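Long-range contacts in fiber protein 2 (Fowl adenovirus 1, PDB 2VTW), which probably forms spikes at the capsid vertices as a homotrimer and, through its C-terminal head domain, attaches the virion to a host-cell receptor: residues Thr144-Arg150 with Phe169-Ser175; Leu48-Thr54 with Asn184-Gly190. All coordinates share one frame; numbering follows the deposited sequence.

Contact 1: Thr144-Arg150 with Phe169-Ser175; sequences TGSIDVR and FTFQCAS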
loop_
_atom_site.group_PDB
_atom_site.type_symbol
_atom_site.label_atom_id
_atom_site.label_comp_id
_atom_site.label_asym_id
_atom_site.label_seq_id
_atom_site.Cartn_x
_atom_site.Cartn_y
_atom_site.Cartn_z
ATOM N N THR A 144 -15.873 -14.766 9.394
ATOM C CA THR A 144 -14.527 -15.168 8.948
ATOM C C THR A 144 -13.387 -14.593 9.800
ATOM O O THR A 144 -12.224 -15.006 9.659
ATOM C CB THR A 144 -14.274 -14.666 7.499
ATOM O OG1 THR A 144 -14.385 -13.237 7.461
ATOM C CG2 THR A 144 -15.292 -15.290 6.505
ATOM N N GLY A 145 -13.707 -13.641 10.672
ATOM C CA GLY A 145 -12.667 -12.822 11.303
ATOM C C GLY A 145 -12.022 -11.887 10.267
ATOM O O GLY A 145 -12.602 -11.606 9.220
ATOM N N SER A 146 -10.831 -11.383 10.581
ATOM C CA SER A 146 -10.040 -10.600 9.618
ATOM C C SER A 146 -9.491 -11.520 8.512
ATOM O O SER A 146 -9.345 -12.717 8.699
ATOM C CB SER A 146 -8.885 -9.849 10.310
ATOM O OG SER A 146 -9.382 -8.699 10.980
ATOM N N ILE A 147 -9.187 -10.915 7.371
ATOM C CA ILE A 147 -8.742 -11.622 6.169
ATOM C C ILE A 147 -7.481 -10.904 5.677
ATOM O O ILE A 147 -7.509 -9.721 5.398
ATOM C CB ILE A 147 -9.833 -11.584 5.036
ATOM C CG1 ILE A 147 -11.108 -12.321 5.459
ATOM C CG2 ILE A 147 -9.295 -12.180 3.758
ATOM C CD1 ILE A 147 -12.293 -12.150 4.473
ATOM N N ASP A 148 -6.370 -11.622 5.616
ATOM C CA ASP A 148 -5.178 -11.117 4.963
ATOM C C ASP A 148 -5.258 -11.540 3.507
ATOM O O ASP A 148 -5.771 -12.631 3.207
ATOM C CB ASP A 148 -3.944 -11.733 5.577
ATOM C CG ASP A 148 -3.707 -11.270 7.007
ATOM O OD1 ASP A 148 -4.079 -10.121 7.329
ATOM O OD2 ASP A 148 -3.119 -12.061 7.764
ATOM N N VAL A 149 -4.767 -10.683 2.612
ATOM C CA VAL A 149 -4.686 -11.014 1.195
ATOM C C VAL A 149 -3.228 -11.021 0.712
ATOM O O VAL A 149 -2.529 -9.996 0.808
ATOM C CB VAL A 149 -5.509 -10.016 0.357
ATOM C CG1 VAL A 149 -5.630 -10.518 -1.085
ATOM C CG2 VAL A 149 -6.910 -9.797 0.985
ATOM N N ARG A 150 -2.774 -12.177 0.226
ATOM C CA ARG A 150 -1.499 -12.297 -0.494
ATOM C C ARG A 150 -1.692 -11.984 -1.976
ATOM O O ARG A 150 -2.601 -12.499 -2.606
ATOM C CB ARG A 150 -0.919 -13.689 -0.326
ATOM C CG ARG A 150 0.498 -13.865 -0.919
ATOM C CD ARG A 150 1.530 -13.220 -0.069
ATOM N NE ARG A 150 1.648 -13.865 1.230
ATOM C CZ ARG A 150 2.512 -13.518 2.176
ATOM N NH1 ARG A 150 3.331 -12.501 2.004
ATOM N NH2 ARG A 150 2.553 -14.207 3.313
ATOM N N PHE A 169 -4.896 -13.248 -6.155
ATOM C CA PHE A 169 -5.236 -12.700 -4.836
ATOM C C PHE A 169 -5.740 -13.850 -4.001
ATOM O O PHE A 169 -6.782 -14.407 -4.320
ATOM C CB PHE A 169 -6.362 -11.685 -4.927
ATOM C CG PHE A 169 -5.993 -10.386 -5.577
ATOM C CD1 PHE A 169 -5.856 -9.239 -4.830
ATOM C CD2 PHE A 169 -5.854 -10.297 -6.950
ATOM C CE1 PHE A 169 -5.548 -8.035 -5.420
ATOM C CE2 PHE A 169 -5.532 -9.074 -7.562
ATOM C CZ PHE A 169 -5.371 -7.952 -6.808
ATOM N N THR A 170 -5.015 -14.240 -2.958
ATOM C CA THR A 170 -5.506 -15.284 -2.059
ATOM C C THR A 170 -5.931 -14.661 -0.734
ATOM O O THR A 170 -5.117 -14.046 -0.021
ATOM C CB THR A 170 -4.536 -16.459 -1.876
ATOM O OG1 THR A 170 -4.252 -17.076 -3.147
ATOM C CG2 THR A 170 -5.133 -17.518 -0.954
ATOM N N PHE A 171 -7.219 -14.818 -0.440
ATOM C CA PHE A 171 -7.860 -14.283 0.759
ATOM C C PHE A 171 -7.736 -15.304 1.857
ATOM O O PHE A 171 -8.214 -16.421 1.716
ATOM C CB PHE A 171 -9.319 -13.963 0.465
ATOM C CG PHE A 171 -9.491 -12.873 -0.558
ATOM C CD1 PHE A 171 -9.851 -11.600 -0.174
ATOM C CD2 PHE A 171 -9.285 -13.119 -1.912
ATOM C CE1 PHE A 171 -9.994 -10.575 -1.105
ATOM C CE2 PHE A 171 -9.425 -12.099 -2.863
ATOM C CZ PHE A 171 -9.786 -10.839 -2.471
ATOM N N GLN A 172 -7.084 -14.922 2.949
ATOM C CA GLN A 172 -6.764 -15.836 4.017
ATOM C C GLN A 172 -7.567 -15.461 5.272
ATOM O O GLN A 172 -7.175 -14.550 6.028
ATOM C CB GLN A 172 -5.266 -15.806 4.273
ATOM C CG GLN A 172 -4.448 -15.891 2.959
ATOM C CD GLN A 172 -2.962 -15.997 3.165
ATOM O OE1 GLN A 172 -2.239 -16.474 2.281
ATOM N NE2 GLN A 172 -2.480 -15.578 4.338
ATOM N N CYS A 173 -8.699 -16.155 5.456
ATOM C CA CYS A 173 -9.613 -15.930 6.596
ATOM C C CYS A 173 -9.019 -16.419 7.905
ATOM O O CYS A 173 -8.413 -17.505 7.961
ATOM C CB CYS A 173 -10.944 -16.649 6.382
ATOM S SG CYS A 173 -11.941 -16.052 5.021
ATOM N N ALA A 174 -9.197 -15.632 8.966
ATOM C CA ALA A 174 -8.696 -16.025 10.303
ATOM C C ALA A 174 -9.471 -17.221 10.864
ATOM O O ALA A 174 -8.887 -18.053 11.578
ATOM C CB ALA A 174 -8.748 -14.845 11.278
ATOM N N SER A 175 -10.766 -17.296 10.516
ATOM C CA SER A 175 -11.701 -18.329 11.003
ATOM C C SER A 175 -12.418 -19.048 9.877
ATOM O O SER A 175 -12.774 -18.441 8.861
ATOM C CB SER A 175 -12.790 -17.704 11.894
ATOM O OG SER A 175 -12.223 -17.192 13.084
HETATM O O HOH W 1 -3.332 -15.139 7.269
HETATM O O HOH W 2 0.394 -16.616 1.450
HETATM O O HOH W 3 0.486 -15.918 4.527
#

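Contact 2: Leu48-Thr54 with Asn184-Gly190; sequences LYVKVDT and NGTVAIG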
loop_
_atom_site.group_PDB
_atom_site.type_symbol
_atom_site.label_atom_id
_atom_site.label_comp_id
_atom_site.label_asym_id
_atom_site.label_seq_id
_atom_site.Cartn_x
_atom_site.Cartn_y
_atom_site.Cartn_z
ATOM N N LEU A 48 -9.805 -3.855 -5.906
ATOM C CA LEU A 48 -10.696 -5.004 -5.970
ATOM C C LEU A 48 -11.619 -5.148 -4.728
ATOM O O LEU A 48 -11.129 -5.289 -3.616
ATOM C CB LEU A 48 -9.864 -6.286 -6.116
ATOM C CG LEU A 48 -10.635 -7.600 -6.199
ATOM C CD1 LEU A 48 -11.418 -7.622 -7.530
ATOM C CD2 LEU A 48 -9.732 -8.822 -6.063
ATOM N N TYR A 49 -12.936 -5.123 -4.921
ATOM C CA TYR A 49 -13.877 -5.576 -3.891
ATOM C C TYR A 49 -14.394 -6.986 -4.226
ATOM O O TYR A 49 -14.617 -7.308 -5.403
ATOM C CB TYR A 49 -15.078 -4.668 -3.790
ATOM C CG TYR A 49 -14.850 -3.230 -3.379
ATOM C CD1 TYR A 49 -14.893 -2.841 -2.025
ATOM C CD2 TYR A 49 -14.662 -2.254 -4.329
ATOM C CE1 TYR A 49 -14.731 -1.516 -1.661
ATOM C CE2 TYR A 49 -14.491 -0.960 -3.979
ATOM C CZ TYR A 49 -14.522 -0.584 -2.650
ATOM O OH TYR A 49 -14.348 0.760 -2.364
ATOM N N VAL A 50 -14.582 -7.823 -3.206
ATOM C CA VAL A 50 -15.153 -9.173 -3.358
ATOM C C VAL A 50 -16.296 -9.345 -2.343
ATOM O O VAL A 50 -16.153 -8.966 -1.168
ATOM C CB VAL A 50 -14.082 -10.294 -3.143
ATOM C CG1 VAL A 50 -14.727 -11.687 -2.979
ATOM C CG2 VAL A 50 -13.094 -10.335 -4.302
ATOM N N LYS A 51 -17.427 -9.906 -2.782
ATOM C CA LYS A 51 -18.517 -10.304 -1.842
ATOM C C LYS A 51 -19.007 -11.737 -2.140
ATOM O O LYS A 51 -19.194 -12.099 -3.299
ATOM C CB LYS A 51 -19.654 -9.281 -1.868
ATOM C CG LYS A 51 -20.722 -9.495 -0.797
ATOM C CD LYS A 51 -21.829 -8.469 -0.943
ATOM C CE LYS A 51 -22.946 -8.695 0.060
ATOM N NZ LYS A 51 -23.814 -7.492 0.032
ATOM N N VAL A 52 -19.148 -12.554 -1.091
ATOM C CA VAL A 52 -19.644 -13.916 -1.201
ATOM C C VAL A 52 -20.907 -14.057 -0.320
ATOM O O VAL A 52 -20.870 -13.750 0.874
ATOM C CB VAL A 52 -18.580 -14.947 -0.775
ATOM C CG1 VAL A 52 -19.010 -16.365 -1.156
ATOM C CG2 VAL A 52 -17.227 -14.615 -1.404
ATOM N N ASP A 53 -22.015 -14.473 -0.937
ATOM C CA ASP A 53 -23.334 -14.650 -0.291
ATOM C C ASP A 53 -23.566 -16.166 -0.292
ATOM O O ASP A 53 -23.494 -16.803 -1.348
ATOM C CB ASP A 53 -24.394 -13.890 -1.100
ATOM C CG ASP A 53 -25.802 -13.877 -0.448
ATOM O OD1 ASP A 53 -26.231 -14.874 0.180
ATOM O OD2 ASP A 53 -26.505 -12.853 -0.613
ATOM N N THR A 54 -23.776 -16.755 0.883
ATOM C CA THR A 54 -23.932 -18.201 0.996
ATOM C C THR A 54 -25.148 -18.713 0.211
ATOM O O THR A 54 -25.178 -19.881 -0.198
ATOM C CB THR A 54 -24.011 -18.674 2.472
ATOM O OG1 THR A 54 -25.113 -18.036 3.121
ATOM C CG2 THR A 54 -22.703 -18.363 3.214
ATOM N N ASN A 184 -24.490 -19.352 7.462
ATOM C CA ASN A 184 -25.126 -18.550 6.423
ATOM C C ASN A 184 -24.914 -17.057 6.593
ATOM O O ASN A 184 -24.618 -16.581 7.690
ATOM C CB ASN A 184 -26.626 -18.858 6.403
ATOM C CG ASN A 184 -26.927 -20.213 5.768
ATOM O OD1 ASN A 184 -27.346 -21.159 6.448
ATOM N ND2 ASN A 184 -26.693 -20.313 4.448
ATOM N N GLY A 185 -25.096 -16.323 5.500
ATOM C CA GLY A 185 -24.943 -14.883 5.502
ATOM C C GLY A 185 -23.989 -14.463 4.410
ATOM O O GLY A 185 -23.801 -15.183 3.438
ATOM N N THR A 186 -23.390 -13.285 4.582
ATOM C CA THR A 186 -22.509 -12.673 3.581
ATOM C C THR A 186 -21.213 -12.124 4.210
ATOM O O THR A 186 -21.164 -11.829 5.408
ATOM C CB THR A 186 -23.218 -11.521 2.783
ATOM O OG1 THR A 186 -23.281 -10.324 3.567
ATOM C CG2 THR A 186 -24.634 -11.937 2.319
ATOM N N VAL A 187 -20.173 -12.031 3.370
ATOM C CA VAL A 187 -18.886 -11.422 3.718
ATOM C C VAL A 187 -18.486 -10.570 2.521
ATOM O O VAL A 187 -18.623 -10.998 1.380
ATOM C CB VAL A 187 -17.800 -12.463 4.057
ATOM C CG1 VAL A 187 -17.574 -13.415 2.883
ATOM C CG2 VAL A 187 -16.468 -11.756 4.483
ATOM N N ALA A 188 -18.099 -9.331 2.788
ATOM C CA ALA A 188 -17.722 -8.376 1.771
ATOM C C ALA A 188 -16.411 -7.709 2.214
ATOM O O ALA A 188 -16.244 -7.333 3.397
ATOM C CB ALA A 188 -18.809 -7.349 1.551
ATOM N N ILE A 189 -15.484 -7.587 1.269
ATOM C CA ILE A 189 -14.112 -7.191 1.571
ATOM C C ILE A 189 -13.643 -6.215 0.532
ATOM O O ILE A 189 -13.948 -6.366 -0.654
ATOM C CB ILE A 189 -13.161 -8.406 1.606
ATOM C CG1 ILE A 189 -11.719 -7.980 1.925
ATOM C CG2 ILE A 189 -13.195 -9.128 0.280
ATOM C CD1 ILE A 189 -10.809 -9.119 2.315
ATOM N N GLY A 190 -12.906 -5.206 1.000
ATOM C CA GLY A 190 -12.226 -4.250 0.136
ATOM C C GLY A 190 -12.335 -2.826 0.631
ATOM O O GLY A 190 -12.930 -2.573 1.684
#

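Contact 1: Thr144-Arg150 with Phe169-Ser175
Val149 meets Phe171 on the buried face of this antiparallel strand pair. Its CG1 stands over the centre of the phenyl ring, 4.2 Å from the centroid and almost on the ring normal, a CH-pi contact, while CG2 packs 3.6 Å from Phe171 CD1. CG1 reaches this place by lying anti to the backbone N (chi1 -170°), where it also meets the edge of the Phe169 ring. Ile147 CG2 adds to the packing, 3.7 Å from Phe171 CB, and Cys173 SG lies in contact with Ile147 CG1 and Thr144 CB. Phe72 stacks with Phe171, and Ile189 and Val50 also pack on its ring.

Asp148 with Gln172 and Arg150 with Thr170 are the hydrogen-bonded pairs, Gln172 N lying 2.7 Å from Asp148 O; their side chains form the other, polar face. Thr170 OG1 bonds there to Thr73, and the wet part is confined to three waters round the extended Gln172. One joins Asp148 OD2 to Gln172 NE2, another joins Arg150 NH2 to the same nitrogen, and a third lies between Arg150 NE and Gln172 OE1. Past the strands, Ser175 N bonds to Thr144 O at 2.8 Å. The chemistry implies a beta hairpin with one apolar and one polar face: Gln172 reaches Asp148 and Arg150 through water, while those two charged groups are also held directly by Ser133 and Gly129.

Contact 2: Leu48-Thr54 with Asn184-Gly190
This is an antiparallel strand pairing between residues distant in sequence, joining the end of strand 43-53 to the start of strand 185-197 in the beta-sheet body of the fibre head. The two segments run at 175° to each other, and paired backbone bonds at Val50 with Ile189 and Val52 with Val187 fix their register. On the inward face, Ile189 CG2 sits between its own backbone N and carbonyl carbon, which brings it 3.7 Å from Val50 CB and 3.3 Å from Val50 O. Val187 CG1 approaches Val52 CB in the same manner, though less closely.

On the opposite face, the straight chain of Lys51 runs over Ala188, with Lys51 CG 3.7 Å from the methyl Ala188 CB, and crosses Thr186 farther out. Thr186 turns its CG2 methyl to the carboxylate of Asp53, 3.6 Å from Asp53 CG, while its hydroxyl bonds to Thr139; Asp53 OD1 bonds to Thr55 OG1. At one end the Tyr49 ring lies against the backbone of Gly190, Tyr49 CE1 3.6 Å from Gly190 C. At the other end Thr54 OG1 accepts two bonds, from Gly185 N at 2.9 Å and from Asn184 ND2, and Thr54 N bonds almost straight to Gly185 O. Pro109 and Ile110 of a neighbouring subunit pack on Tyr49 and Ala188, bringing the outer face into the trimer interface. Such pairing of distant strands, apolar inside and facing a neighbouring subunit outside, fits the trimeric beta-sandwich head of adenovirus fibres.

Contacts 1 and 2 belong to one sheet system and share an apolar interior. Phe171 of contact 1 packs with CD1 against Ile189 CD1 of contact 2 at 3.6 Å, and Val50 CG2 lies near the far end of the same ring. Contact 2 is the more buried, whereas contact 1 is partly buried. Contact 1 pairs the arms of a hairpin close in sequence; contact 2 brings together strands separated by well over a hundred residues. Their second faces both reach a neighbouring subunit, contact 1 through Arg150 alone and contact 2 through Tyr49 and Ala188, but that of contact 1 carries water-bridged charged and amide groups, while that of contact 2 combines Tyr49, Lys51 and Asp53 with Ala188 and Thr186.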